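Local coordinates for protein probable histone-lysine N-methyltransferase, H3 lysine-9 specific SUVH9 (Arabidopsis thaliana, PDB 4NJ5) that acts in gene silencing and, lacking methyltransferase activity, may bind methylated DNA and recruit RNA polymerase V to chromatin, at residues R17-I22 / C91-H96; G55-D60 / S428-D433; L26-M31 / T329-K334. All blocks are in the same frame, centred on the assembly; numbering follows the deposited sequence.

Contact 1 (R17-I22 / C91-H96)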
loop_
_atom_site.group_PDB
_atom_site.type_symbol
_atom_site.label_atom_id
_atom_site.label_comp_id
_atom_site.label_asym_id
_atom_site.label_seq_id
_atom_site.Cartn_x
_atom_site.Cartn_y
_atom_site.Cartn_z
ATOM N N ARG A 17 2.174 10.172 -7.178
ATOM C CA ARG A 17 2.672 8.804 -7.285
ATOM C C ARG A 17 4.201 8.768 -7.160
ATOM O O ARG A 17 4.757 8.049 -6.313
ATOM C CB ARG A 17 2.220 8.189 -8.611
ATOM C CG ARG A 17 2.432 6.694 -8.718
ATOM C CD ARG A 17 1.771 6.130 -9.972
ATOM N NE ARG A 17 2.453 6.526 -11.202
ATOM C CZ ARG A 17 3.506 5.891 -11.706
ATOM N NH1 ARG A 17 4.004 4.834 -11.080
ATOM N NH2 ARG A 17 4.065 6.313 -12.833
ATOM N N LYS A 18 4.871 9.565 -7.988
ATOM C CA LYS A 18 6.331 9.660 -7.941
ATOM C C LYS A 18 6.848 10.097 -6.564
ATOM O O LYS A 18 7.854 9.572 -6.061
ATOM C CB LYS A 18 6.843 10.619 -9.020
ATOM C CG LYS A 18 6.729 10.087 -10.441
ATOM C CD LYS A 18 7.681 8.924 -10.665
ATOM C CE LYS A 18 7.527 8.335 -12.060
ATOM N NZ LYS A 18 7.839 9.325 -13.132
ATOM N N THR A 19 6.156 11.055 -5.956
ATOM C CA THR A 19 6.567 11.546 -4.650
ATOM C C THR A 19 6.518 10.430 -3.614
ATOM O O THR A 19 7.457 10.257 -2.832
ATOM C CB THR A 19 5.695 12.723 -4.165
ATOM O OG1 THR A 19 5.717 13.775 -5.138
ATOM C CG2 THR A 19 6.222 13.252 -2.838
ATOM N N ARG A 20 5.429 9.670 -3.613
ATOM C CA ARG A 20 5.279 8.593 -2.643
ATOM C C ARG A 20 6.316 7.495 -2.866
ATOM O O ARG A 20 6.856 6.929 -1.904
ATOM C CB ARG A 20 3.853 8.035 -2.650
ATOM C CG ARG A 20 2.811 9.052 -2.182
ATOM C CD ARG A 20 1.527 8.389 -1.700
ATOM N NE ARG A 20 1.726 7.631 -0.465
ATOM C CZ ARG A 20 0.738 7.120 0.264
ATOM N NH1 ARG A 20 -0.524 7.293 -0.111
ATOM N NH2 ARG A 20 1.008 6.446 1.373
ATOM N N MET A 21 6.607 7.214 -4.134
ATOM C CA MET A 21 7.648 6.239 -4.459
ATOM C C MET A 21 9.005 6.661 -3.896
ATOM O O MET A 21 9.738 5.844 -3.312
ATOM C CB MET A 21 7.744 6.036 -5.967
ATOM C CG MET A 21 7.047 4.791 -6.466
ATOM S SD MET A 21 7.524 4.435 -8.164
ATOM C CE MET A 21 6.729 5.801 -9.007
ATOM N N ILE A 22 9.332 7.939 -4.068
ATOM C CA ILE A 22 10.561 8.478 -3.500
ATOM C C ILE A 22 10.572 8.357 -1.979
ATOM O O ILE A 22 11.545 7.874 -1.397
ATOM C CB ILE A 22 10.781 9.949 -3.894
ATOM C CG1 ILE A 22 11.147 10.055 -5.377
ATOM C CG2 ILE A 22 11.878 10.573 -3.043
ATOM C CD1 ILE A 22 11.475 11.467 -5.823
ATOM N N CYS A 91 3.053 15.409 5.945
ATOM C CA CYS A 91 3.742 16.658 5.651
ATOM C C CYS A 91 4.312 16.599 4.246
ATOM O O CYS A 91 4.236 17.574 3.492
ATOM C CB CYS A 91 4.869 16.917 6.653
ATOM S SG CYS A 91 4.353 16.925 8.373
ATOM N N VAL A 92 4.891 15.452 3.901
ATOM C CA VAL A 92 5.425 15.252 2.556
ATOM C C VAL A 92 4.356 15.492 1.487
ATOM O O VAL A 92 4.619 16.131 0.469
ATOM C CB VAL A 92 6.029 13.842 2.385
ATOM C CG1 VAL A 92 6.478 13.623 0.944
ATOM C CG2 VAL A 92 7.192 13.643 3.352
ATOM N N MET A 93 3.144 15.000 1.735
ATOM C CA MET A 93 2.053 15.150 0.776
ATOM C C MET A 93 1.250 16.437 0.952
ATOM O O MET A 93 0.198 16.600 0.336
ATOM C CB MET A 93 1.120 13.939 0.822
ATOM C CG MET A 93 1.280 13.010 -0.369
ATOM S SD MET A 93 3.009 12.602 -0.665
ATOM C CE MET A 93 3.361 11.593 0.773
ATOM N N GLY A 94 1.741 17.343 1.794
ATOM C CA GLY A 94 1.109 18.641 1.970
ATOM C C GLY A 94 -0.273 18.621 2.600
ATOM O O GLY A 94 -1.004 19.611 2.532
ATOM N N LEU A 95 -0.637 17.501 3.218
ATOM C CA LEU A 95 -1.945 17.374 3.855
ATOM C C LEU A 95 -1.985 18.046 5.222
ATOM O O LEU A 95 -2.967 18.687 5.582
ATOM C CB LEU A 95 -2.331 15.901 4.001
ATOM C CG LEU A 95 -2.859 15.197 2.754
ATOM C CD1 LEU A 95 -2.791 13.688 2.930
ATOM C CD2 LEU A 95 -4.283 15.645 2.445
ATOM N N HIS A 96 -0.908 17.891 5.980
ATOM C CA HIS A 96 -0.861 18.386 7.346
ATOM C C HIS A 96 0.591 18.627 7.718
ATOM O O HIS A 96 1.411 17.711 7.653
ATOM C CB HIS A 96 -1.489 17.364 8.292
ATOM C CG HIS A 96 -1.835 17.911 9.637
ATOM N ND1 HIS A 96 -0.901 18.072 10.643
ATOM C CD2 HIS A 96 -3.014 18.326 10.160
ATOM C CE1 HIS A 96 -1.488 18.563 11.713
ATOM N NE2 HIS A 96 -2.775 18.727 11.448
#

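Contact 2 (G55-D60 / S428-D433)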
loop_
_atom_site.group_PDB
_atom_site.type_symbol
_atom_site.label_atom_id
_atom_site.label_comp_id
_atom_site.label_asym_id
_atom_site.label_seq_id
_atom_site.Cartn_x
_atom_site.Cartn_y
_atom_site.Cartn_z
ATOM N N GLY A 55 11.305 12.255 5.722
ATOM C CA GLY A 55 10.615 13.521 5.575
ATOM C C GLY A 55 11.538 14.729 5.524
ATOM O O GLY A 55 11.446 15.536 4.600
ATOM N N SER A 56 12.428 14.857 6.506
ATOM C CA SER A 56 13.303 16.032 6.584
ATOM C C SER A 56 14.275 16.102 5.405
ATOM O O SER A 56 14.572 17.185 4.879
ATOM C CB SER A 56 14.073 16.056 7.908
ATOM O OG SER A 56 15.081 15.060 7.934
ATOM N N MET A 57 14.769 14.937 4.997
ATOM C CA MET A 57 15.629 14.847 3.825
ATOM C C MET A 57 14.890 15.268 2.561
ATOM O O MET A 57 15.452 15.953 1.710
ATOM C CB MET A 57 16.175 13.432 3.659
ATOM C CG MET A 57 17.200 13.050 4.700
ATOM S SD MET A 57 17.790 11.370 4.455
ATOM C CE MET A 57 18.634 11.536 2.884
ATOM N N MET A 58 13.634 14.863 2.431
ATOM C CA MET A 58 12.863 15.293 1.272
ATOM C C MET A 58 12.540 16.781 1.337
ATOM O O MET A 58 12.391 17.437 0.305
ATOM C CB MET A 58 11.595 14.459 1.102
ATOM C CG MET A 58 11.878 13.081 0.544
ATOM S SD MET A 58 10.382 12.158 0.201
ATOM C CE MET A 58 9.690 13.110 -1.143
ATOM N N ARG A 59 12.443 17.312 2.549
ATOM C CA ARG A 59 12.202 18.732 2.724
ATOM C C ARG A 59 13.401 19.532 2.242
ATOM O O ARG A 59 13.245 20.546 1.560
ATOM C CB ARG A 59 11.918 19.066 4.186
ATOM C CG ARG A 59 11.613 20.535 4.415
ATOM C CD ARG A 59 11.945 20.937 5.835
ATOM N NE ARG A 59 13.278 20.478 6.214
ATOM C CZ ARG A 59 13.565 19.910 7.379
ATOM N NH1 ARG A 59 14.804 19.520 7.644
ATOM N NH2 ARG A 59 12.609 19.732 8.282
ATOM N N ASP A 60 14.600 19.073 2.593
ATOM C CA ASP A 60 15.817 19.761 2.173
ATOM C C ASP A 60 16.003 19.757 0.653
ATOM O O ASP A 60 16.659 20.643 0.107
ATOM C CB ASP A 60 17.048 19.152 2.850
ATOM C CG ASP A 60 16.970 19.208 4.362
ATOM O OD1 ASP A 60 16.386 20.175 4.896
ATOM O OD2 ASP A 60 17.494 18.280 5.016
ATOM N N SER A 428 17.748 8.873 -6.692
ATOM C CA SER A 428 18.597 9.842 -7.379
ATOM C C SER A 428 18.124 11.288 -7.216
ATOM O O SER A 428 18.889 12.217 -7.464
ATOM C CB SER A 428 18.730 9.494 -8.864
ATOM O OG SER A 428 17.545 9.829 -9.569
ATOM N N GLN A 429 16.870 11.477 -6.808
ATOM C CA GLN A 429 16.340 12.821 -6.595
ATOM C C GLN A 429 16.614 13.315 -5.177
ATOM O O GLN A 429 16.431 14.494 -4.877
ATOM C CB GLN A 429 14.840 12.883 -6.914
ATOM C CG GLN A 429 14.461 12.539 -8.347
ATOM C CD GLN A 429 13.307 13.376 -8.881
ATOM O OE1 GLN A 429 13.140 14.535 -8.501
ATOM N NE2 GLN A 429 12.506 12.788 -9.769
ATOM N N VAL A 430 17.053 12.401 -4.320
ATOM C CA VAL A 430 17.379 12.724 -2.935
ATOM C C VAL A 430 18.892 12.650 -2.713
ATOM O O VAL A 430 19.488 13.528 -2.081
ATOM C CB VAL A 430 16.652 11.777 -1.952
ATOM C CG1 VAL A 430 17.359 11.718 -0.607
ATOM C CG2 VAL A 430 15.193 12.193 -1.795
ATOM N N LEU A 431 19.512 11.605 -3.255
ATOM C CA LEU A 431 20.958 11.403 -3.137
ATOM C C LEU A 431 21.656 11.559 -4.489
ATOM O O LEU A 431 21.444 10.762 -5.405
ATOM C CB LEU A 431 21.250 10.019 -2.553
ATOM C CG LEU A 431 20.555 9.703 -1.227
ATOM C CD1 LEU A 431 20.701 8.234 -0.876
ATOM C CD2 LEU A 431 21.107 10.579 -0.113
ATOM N N ALA A 432 22.491 12.586 -4.603
ATOM C CA ALA A 432 23.182 12.893 -5.854
ATOM C C ALA A 432 24.109 11.768 -6.314
ATOM O O ALA A 432 24.278 11.543 -7.513
ATOM C CB ALA A 432 23.962 14.199 -5.719
ATOM N N ASP A 433 24.699 11.063 -5.356
ATOM C CA ASP A 433 25.691 10.034 -5.658
ATOM C C ASP A 433 25.079 8.648 -5.862
ATOM O O ASP A 433 25.802 7.668 -6.034
ATOM C CB ASP A 433 26.749 9.984 -4.553
ATOM C CG ASP A 433 26.144 9.786 -3.176
ATOM O OD1 ASP A 433 24.993 10.220 -2.962
ATOM O OD2 ASP A 433 26.822 9.199 -2.306
#

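Contact 3 (L26-M31 / T329-K334)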
loop_
_atom_site.group_PDB
_atom_site.type_symbol
_atom_site.label_atom_id
_atom_site.label_comp_id
_atom_site.label_asym_id
_atom_site.label_seq_id
_atom_site.Cartn_x
_atom_site.Cartn_y
_atom_site.Cartn_z
ATOM N N LEU A 26 13.152 5.971 0.087
ATOM C CA LEU A 26 14.097 6.624 0.990
ATOM C C LEU A 26 14.025 6.019 2.392
ATOM O O LEU A 26 15.058 5.671 2.979
ATOM C CB LEU A 26 13.821 8.126 1.055
ATOM C CG LEU A 26 15.008 9.089 1.122
ATOM C CD1 LEU A 26 14.562 10.388 1.776
ATOM C CD2 LEU A 26 16.195 8.494 1.870
ATOM N N ARG A 27 12.809 5.910 2.925
ATOM C CA ARG A 27 12.606 5.245 4.209
ATOM C C ARG A 27 13.295 3.891 4.224
ATOM O O ARG A 27 14.110 3.604 5.107
ATOM C CB ARG A 27 11.119 5.032 4.486
ATOM C CG ARG A 27 10.427 6.146 5.235
ATOM C CD ARG A 27 9.142 5.632 5.878
ATOM N NE ARG A 27 8.384 4.760 4.981
ATOM C CZ ARG A 27 8.291 3.440 5.118
ATOM N NH1 ARG A 27 8.908 2.829 6.122
ATOM N NH2 ARG A 27 7.582 2.730 4.248
ATOM N N MET A 28 12.968 3.066 3.232
ATOM C CA MET A 28 13.525 1.721 3.162
ATOM C C MET A 28 15.052 1.743 3.114
ATOM O O MET A 28 15.711 0.883 3.698
ATOM C CB MET A 28 12.941 0.956 1.971
ATOM C CG MET A 28 11.474 0.583 2.158
ATOM S SD MET A 28 10.736 -0.176 0.700
ATOM C CE MET A 28 11.771 -1.632 0.524
ATOM N N PHE A 29 15.609 2.742 2.438
ATOM C CA PHE A 29 17.058 2.875 2.350
ATOM C C PHE A 29 17.690 3.190 3.701
ATOM O O PHE A 29 18.710 2.605 4.067
ATOM C CB PHE A 29 17.448 3.951 1.341
ATOM C CG PHE A 29 18.912 4.286 1.358
ATOM C CD1 PHE A 29 19.838 3.428 0.784
ATOM C CD2 PHE A 29 19.364 5.456 1.953
ATOM C CE1 PHE A 29 21.187 3.727 0.800
ATOM C CE2 PHE A 29 20.716 5.763 1.973
ATOM C CZ PHE A 29 21.629 4.898 1.396
ATOM N N LEU A 30 17.087 4.127 4.428
ATOM C CA LEU A 30 17.559 4.493 5.760
ATOM C C LEU A 30 17.498 3.290 6.696
ATOM O O LEU A 30 18.404 3.070 7.533
ATOM C CB LEU A 30 16.709 5.629 6.322
ATOM C CG LEU A 30 16.846 6.939 5.553
ATOM C CD1 LEU A 30 15.899 7.998 6.094
ATOM C CD2 LEU A 30 18.290 7.426 5.616
ATOM N N MET A 31 16.435 2.502 6.540
ATOM C CA MET A 31 16.300 1.258 7.291
ATOM C C MET A 31 17.377 0.229 6.918
ATOM O O MET A 31 17.921 -0.450 7.787
ATOM C CB MET A 31 14.892 0.670 7.132
ATOM C CG MET A 31 13.777 1.672 7.398
ATOM S SD MET A 31 12.327 1.017 8.236
ATOM C CE MET A 31 12.700 1.563 9.896
ATOM N N THR A 329 9.974 -6.677 2.203
ATOM C CA THR A 329 9.531 -5.743 1.171
ATOM C C THR A 329 10.511 -5.675 0.004
ATOM O O THR A 329 11.722 -5.572 0.206
ATOM C CB THR A 329 9.343 -4.325 1.760
ATOM O OG1 THR A 329 8.525 -4.399 2.934
ATOM C CG2 THR A 329 8.686 -3.399 0.752
ATOM N N LEU A 330 9.985 -5.737 -1.216
ATOM C CA LEU A 330 10.817 -5.597 -2.408
ATOM C C LEU A 330 11.474 -4.219 -2.428
ATOM O O LEU A 330 10.802 -3.203 -2.260
ATOM C CB LEU A 330 9.993 -5.803 -3.685
ATOM C CG LEU A 330 10.798 -5.744 -4.992
ATOM C CD1 LEU A 330 11.749 -6.927 -5.091
ATOM C CD2 LEU A 330 9.890 -5.685 -6.215
ATOM N N ILE A 331 12.789 -4.191 -2.632
ATOM C CA ILE A 331 13.535 -2.937 -2.669
ATOM C C ILE A 331 13.461 -2.280 -4.049
ATOM O O ILE A 331 13.119 -1.102 -4.168
ATOM C CB ILE A 331 15.010 -3.146 -2.264
ATOM C CG1 ILE A 331 15.098 -3.728 -0.848
ATOM C CG2 ILE A 331 15.779 -1.834 -2.352
ATOM C CD1 ILE A 331 16.495 -4.170 -0.440
ATOM N N ARG A 332 13.780 -3.052 -5.087
ATOM C CA ARG A 332 13.685 -2.592 -6.470
ATOM C C ARG A 332 13.318 -3.765 -7.385
ATOM O O ARG A 332 13.502 -4.918 -7.008
ATOM C CB ARG A 332 15.011 -1.976 -6.924
ATOM C CG ARG A 332 16.206 -2.932 -6.874
ATOM C CD ARG A 332 17.502 -2.210 -7.224
ATOM N NE ARG A 332 17.400 -0.782 -6.942
ATOM C CZ ARG A 332 17.733 -0.209 -5.789
ATOM N NH1 ARG A 332 18.211 -0.935 -4.789
ATOM N NH2 ARG A 332 17.590 1.097 -5.642
ATOM N N GLN A 333 12.799 -3.472 -8.577
ATOM C CA GLN A 333 12.543 -4.503 -9.586
ATOM C C GLN A 333 13.853 -5.141 -10.063
ATOM O O GLN A 333 14.883 -4.473 -10.148
ATOM C CB GLN A 333 11.808 -3.915 -10.804
ATOM C CG GLN A 333 10.357 -3.498 -10.566
ATOM C CD GLN A 333 9.642 -3.128 -11.861
ATOM O OE1 GLN A 333 9.962 -3.649 -12.931
ATOM N NE2 GLN A 333 8.671 -2.223 -11.768
ATOM N N LYS A 334 13.807 -6.436 -10.367
ATOM C CA LYS A 334 14.935 -7.152 -10.974
ATOM C C LYS A 334 14.391 -8.201 -11.952
ATOM O O LYS A 334 13.267 -8.653 -11.794
ATOM C CB LYS A 334 15.873 -7.769 -9.912
ATOM C CG LYS A 334 15.240 -8.042 -8.557
ATOM C CD LYS A 334 16.184 -7.623 -7.416
ATOM C CE LYS A 334 17.605 -8.158 -7.607
ATOM N NZ LYS A 334 17.688 -9.633 -7.412
#

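Contact 1 (R17-I22 / C91-H96)
Residues Arg17-Ile22 of helix 8-35 face the C-terminal end of helix 87-92, and the backbones come nearest at Thr19 and Met93, whose CA atoms are 7.9 Å apart. Thr19 points at the other segment, and Thr19 CG2, anti to the backbone N, touches Val92 CG1 at 3.8 Å. Thr19 CG2 is also 3.9 Å from Met93 SD. Thr19 OG1 is hydrogen-bonded to the carbonyl of His15, one turn back in its own helix. Met93 starts off to one side, but its chain bends at chi2 (49°) and chi3 (69°). The bends bring its end to the helix, where Met93 SD and CE both lie 3.9 Å from Arg20 CG. The two side chains cross at about a right angle. Arg20 offers its aliphatic part, while NH2 forms a salt bridge with Glu89 and a hydrogen bond with the carbonyl of Ile83. Helix 87-92 stops here in a Schellman motif with Gly94, of positive phi, as its C-prime residue; Leu95 N is hydrogen-bonded to Leu90 O, and Gly94 N to Cys91 O. The contact joins the long N-terminal helix to a capped helix end of the SRA (YDG) domain.

Contact 2 (G55-D60 / S428-D433)
Met57 reaches from helix 46-60 with its methyl end, and Met57 CE packs on Val430 CG1 at 3.7 Å. The two side chains cross at about a right angle. The same methyl also meets a branch of Leu431, where Met57 CE is 4.0 Å from Leu431 CD2. Met57 is extended through chi2 (180°) and turns only at chi3 (66°), so its reach is long and the touching is left to the last atom. Leu431 does not point straight at the helix, but its CD2 branch still comes up to the Met57 methyl. Val430 points at the helix and uses both methyls. CG1 takes Met57, while Val430 CG2 lies 4.2 Å from Met58 CG, a looser touch made by the middle of that chain. The backbones are closest at this pair, with the CA atoms of Met58 and Val430 6.7 Å apart. No hydrogen bond spans the contact. Leu63 packs against both Met58 and Val430, and helix 8-35 adds Leu26 against Met57 and Phe29 against Leu431. This is apolar packing of a helix against an irregular loop. It joins helix 46-60 to the SET-domain loop between helix 397-405 and strand 448-450.

Contact 3 (L26-M31 / T329-K334)
Thr329 is the first residue of the loop to meet Met28 of helix 8-35. Thr329 CG2 lies 3.6 Å from Met28 CE and 3.8 Å from Met28 SD. With chi1 at -51°, OG1 lies beside the backbone N and CG2 anti to it; CG2 meets Met28. OG1 is hydrogen-bonded to His382 NE2. Leu330 comes next and points away from the helix, and its side chain packs on Ile470 and Gln472. Its backbone makes the touch, with Leu330 O 3.3 Å from Met28 CE. That carbonyl also accepts a hydrogen bond from Trp424 NE1. At Ile331 the backbones are nearest, with Ile331 CA 7.5 Å from Met28 CA. Ile331 CA lies 3.9 Å from Met28 CE, and Ile331 CG1 is 4.2 Å from the same methyl. Met28 carries every touch, extended through chi2 and bent at chi3 (61°). The loop belongs to the pre-SET region, with the side chain of Ile331 about 13 Å from a bound zinc ion. With no hydrogen bond or salt bridge across, helix and loop are held by van der Waals contact at the sulfur and methyl of one buried methionine, which meet a methyl, a carbonyl oxygen and Ile331.

How the contacts relate
Helix 8-35 comes first in the chain and supplies one side of contacts 1 and 3. Contact 1 closes a loop of 68 residues, running through helix 46-60 to the SRA domain. Contact 3 closes one of 297 residues, to the pre-SET region. Contact 2 starts on helix 46-60 and closes a loop of 367 residues, to the SET domain. All three pairs cross along the chain and none nests. Contact 2 touches both others: Met58 CE packs on Thr19 and Val92 of contact 1, and Leu26 of 26-31 meets Met57, Met58 and Val430. The two N-terminal helices thus tie SRA, pre-SET and SET together.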